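Local atomic coordinates of beta-mannosidase (PDB entry 4CVU), a protein that probably hydrolyses terminal beta-linked mannose residues from glycans and oligosaccharides, as a fungal beta-mannosidase of glycoside hydrolase family 2. Residues L419-S424 / L443-Q448. Numbering follows the deposited sequence.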
loop_
_atom_site.group_PDB
_atom_site.type_symbol
_atom_site.label_atom_id
_atom_site.label_comp_id
_atom_site.label_asym_id
_atom_site.label_seq_id
_atom_site.Cartn_x
_atom_site.Cartn_y
_atom_site.Cartn_z
ATOM N N LEU A 419 4.462 33.829 7.224
ATOM C CA LEU A 419 5.250 32.638 7.012
ATOM C C LEU A 419 6.693 33.018 6.748
ATOM O O LEU A 419 6.989 33.984 6.009
ATOM C CB LEU A 419 4.722 31.779 5.825
ATOM C CG LEU A 419 3.304 31.255 5.924
ATOM C CD1 LEU A 419 2.826 30.699 4.584
ATOM C CD2 LEU A 419 3.184 30.193 6.982
ATOM N N ARG A 420 7.617 32.234 7.300
ATOM C CA ARG A 420 8.982 32.286 6.868
ATOM C C ARG A 420 9.199 31.274 5.779
ATOM O O ARG A 420 9.065 30.080 6.035
ATOM C CB ARG A 420 9.943 31.979 8.011
ATOM C CG ARG A 420 11.334 31.656 7.512
ATOM C CD ARG A 420 12.331 31.820 8.637
ATOM N NE ARG A 420 13.677 31.419 8.234
ATOM C CZ ARG A 420 14.390 30.418 8.745
ATOM N NH1 ARG A 420 13.921 29.622 9.697
ATOM N NH2 ARG A 420 15.608 30.206 8.289
ATOM N N VAL A 421 9.539 31.749 4.587
ATOM C CA VAL A 421 9.819 30.897 3.451
ATOM C C VAL A 421 11.281 30.439 3.569
ATOM O O VAL A 421 12.211 31.106 3.130
ATOM C CB VAL A 421 9.534 31.584 2.099
ATOM C CG1 VAL A 421 9.663 30.590 0.954
ATOM C CG2 VAL A 421 8.160 32.179 2.090
ATOM N N TRP A 422 11.427 29.264 4.170
ATOM C CA TRP A 422 12.670 28.680 4.600
ATOM C C TRP A 422 13.637 28.384 3.457
ATOM O O TRP A 422 13.226 27.902 2.413
ATOM C CB TRP A 422 12.326 27.371 5.347
ATOM C CG TRP A 422 13.534 26.548 5.729
ATOM C CD1 TRP A 422 14.316 26.730 6.841
ATOM C CD2 TRP A 422 14.090 25.450 5.017
ATOM N NE1 TRP A 422 15.312 25.780 6.874
ATOM C CE2 TRP A 422 15.204 24.994 5.756
ATOM C CE3 TRP A 422 13.778 24.813 3.804
ATOM C CZ2 TRP A 422 16.008 23.927 5.325
ATOM C CZ3 TRP A 422 14.556 23.751 3.385
ATOM C CH2 TRP A 422 15.666 23.322 4.135
ATOM N N SER A 423 14.923 28.659 3.662
ATOM C CA SER A 423 15.962 28.242 2.687
ATOM C C SER A 423 16.641 26.976 3.210
ATOM O O SER A 423 16.963 26.920 4.395
ATOM C CB SER A 423 16.989 29.372 2.452
ATOM O OG SER A 423 17.610 29.800 3.685
ATOM N N SER A 424 16.890 25.964 2.369
ATOM C CA SER A 424 16.663 25.958 0.940
ATOM C C SER A 424 15.907 24.743 0.495
ATOM O O SER A 424 16.387 23.601 0.611
ATOM C CB SER A 424 17.975 26.051 0.133
ATOM O OG SER A 424 17.788 25.722 -1.268
ATOM N N LEU A 443 5.390 37.317 3.813
ATOM C CA LEU A 443 6.357 36.302 3.481
ATOM C C LEU A 443 7.796 36.757 3.739
ATOM O O LEU A 443 8.386 37.476 2.933
ATOM C CB LEU A 443 6.230 35.859 2.009
ATOM C CG LEU A 443 4.941 35.175 1.668
ATOM C CD1 LEU A 443 4.892 34.644 0.248
ATOM C CD2 LEU A 443 4.595 34.132 2.698
ATOM N N TRP A 444 8.366 36.311 4.832
ATOM C CA TRP A 444 9.749 36.533 5.083
ATOM C C TRP A 444 10.508 35.588 4.177
ATOM O O TRP A 444 10.481 34.435 4.415
ATOM C CB TRP A 444 10.010 36.259 6.549
ATOM C CG TRP A 444 11.353 35.793 6.986
ATOM C CD1 TRP A 444 12.391 35.328 6.238
ATOM C CD2 TRP A 444 11.817 35.796 8.323
ATOM N NE1 TRP A 444 13.438 35.010 7.028
ATOM C CE2 TRP A 444 13.122 35.286 8.318
ATOM C CE3 TRP A 444 11.232 36.117 9.531
ATOM C CZ2 TRP A 444 13.873 35.136 9.479
ATOM C CZ3 TRP A 444 11.989 35.985 10.685
ATOM C CH2 TRP A 444 13.269 35.481 10.653
ATOM N N SER A 445 11.272 36.102 3.232
ATOM C CA SER A 445 11.890 35.323 2.213
ATOM C C SER A 445 13.391 35.221 2.318
ATOM O O SER A 445 14.018 36.034 2.982
ATOM C CB SER A 445 11.472 35.803 0.826
ATOM O OG SER A 445 10.092 35.922 0.808
ATOM N N GLU A 446 13.939 34.186 1.691
ATOM C CA GLU A 446 15.358 33.870 1.872
ATOM C C GLU A 446 16.010 33.462 0.564
ATOM O O GLU A 446 15.347 32.977 -0.353
ATOM C CB GLU A 446 15.532 32.781 2.951
ATOM C CG GLU A 446 15.020 33.247 4.319
ATOM C CD GLU A 446 15.428 32.394 5.533
ATOM O OE1 GLU A 446 15.954 31.279 5.420
ATOM O OE2 GLU A 446 15.187 32.868 6.650
ATOM N N PHE A 447 17.318 33.683 0.478
ATOM C CA PHE A 447 18.115 33.198 -0.639
ATOM C C PHE A 447 18.507 31.726 -0.420
ATOM O O PHE A 447 18.673 31.293 0.723
ATOM C CB PHE A 447 19.375 34.059 -0.819
ATOM C CG PHE A 447 19.108 35.534 -1.080
ATOM C CD1 PHE A 447 17.955 35.974 -1.706
ATOM C CD2 PHE A 447 20.063 36.480 -0.721
ATOM C CE1 PHE A 447 17.748 37.313 -1.949
ATOM C CE2 PHE A 447 19.863 37.831 -0.966
ATOM C CZ PHE A 447 18.693 38.250 -1.577
ATOM N N GLN A 448 18.701 30.950 -1.503
ATOM C CA GLN A 448 18.822 29.489 -1.349
ATOM C C GLN A 448 20.182 29.007 -0.838
ATOM O O GLN A 448 20.956 28.394 -1.543
ATOM C CB GLN A 448 18.373 28.780 -2.639
ATOM C CG GLN A 448 17.002 29.225 -3.121
ATOM C CD GLN A 448 15.939 29.140 -2.048
ATOM O OE1 GLN A 448 15.880 28.174 -1.308
ATOM N NE2 GLN A 448 15.075 30.135 -1.975
HETATM O O HOH W 1 12.849 29.468 0.021
#
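E446 OE2 is a worked example of a buried carboxylate oxygen gripped by two donors: R420 NE donates to it at 2.6 Å, nearly straight (162°), in the guanidinium plane but above that of the carboxylate. W444 NE1 reaches the anti lone pair of OE2 at 2.8 Å. On OE1, R420 NH2 takes the syn lone pair at 3.1 Å, while S423 OG bonds on the anti side at 2.8 Å. The salt bridge is thus side-on, the two planes turned 53° apart. With CG anti to the backbone N (chi1 164°), R420 runs extended across the W444 indole, its CD in CH-pi contact 3.8 Å from the five-membered ring centroid. NH1 also salt-bridges E594 and bonds N388, and NH2 bonds N488. Replacing E446 by an alanine would probably leave W444 NE1 and S423 OG without this acceptor and the R420 charge short of one of two acid partners. The strands pair in parallel: W444 N donates to L419 O and V421 N to W444 O, each at 2.9 Å. L443 CD2 touches L419 CB and V421 CG2, beside helix 430-439. Strands and helix form a beta-alpha-beta crossover, as in the (beta/alpha)8 barrel of family 2 hydrolases.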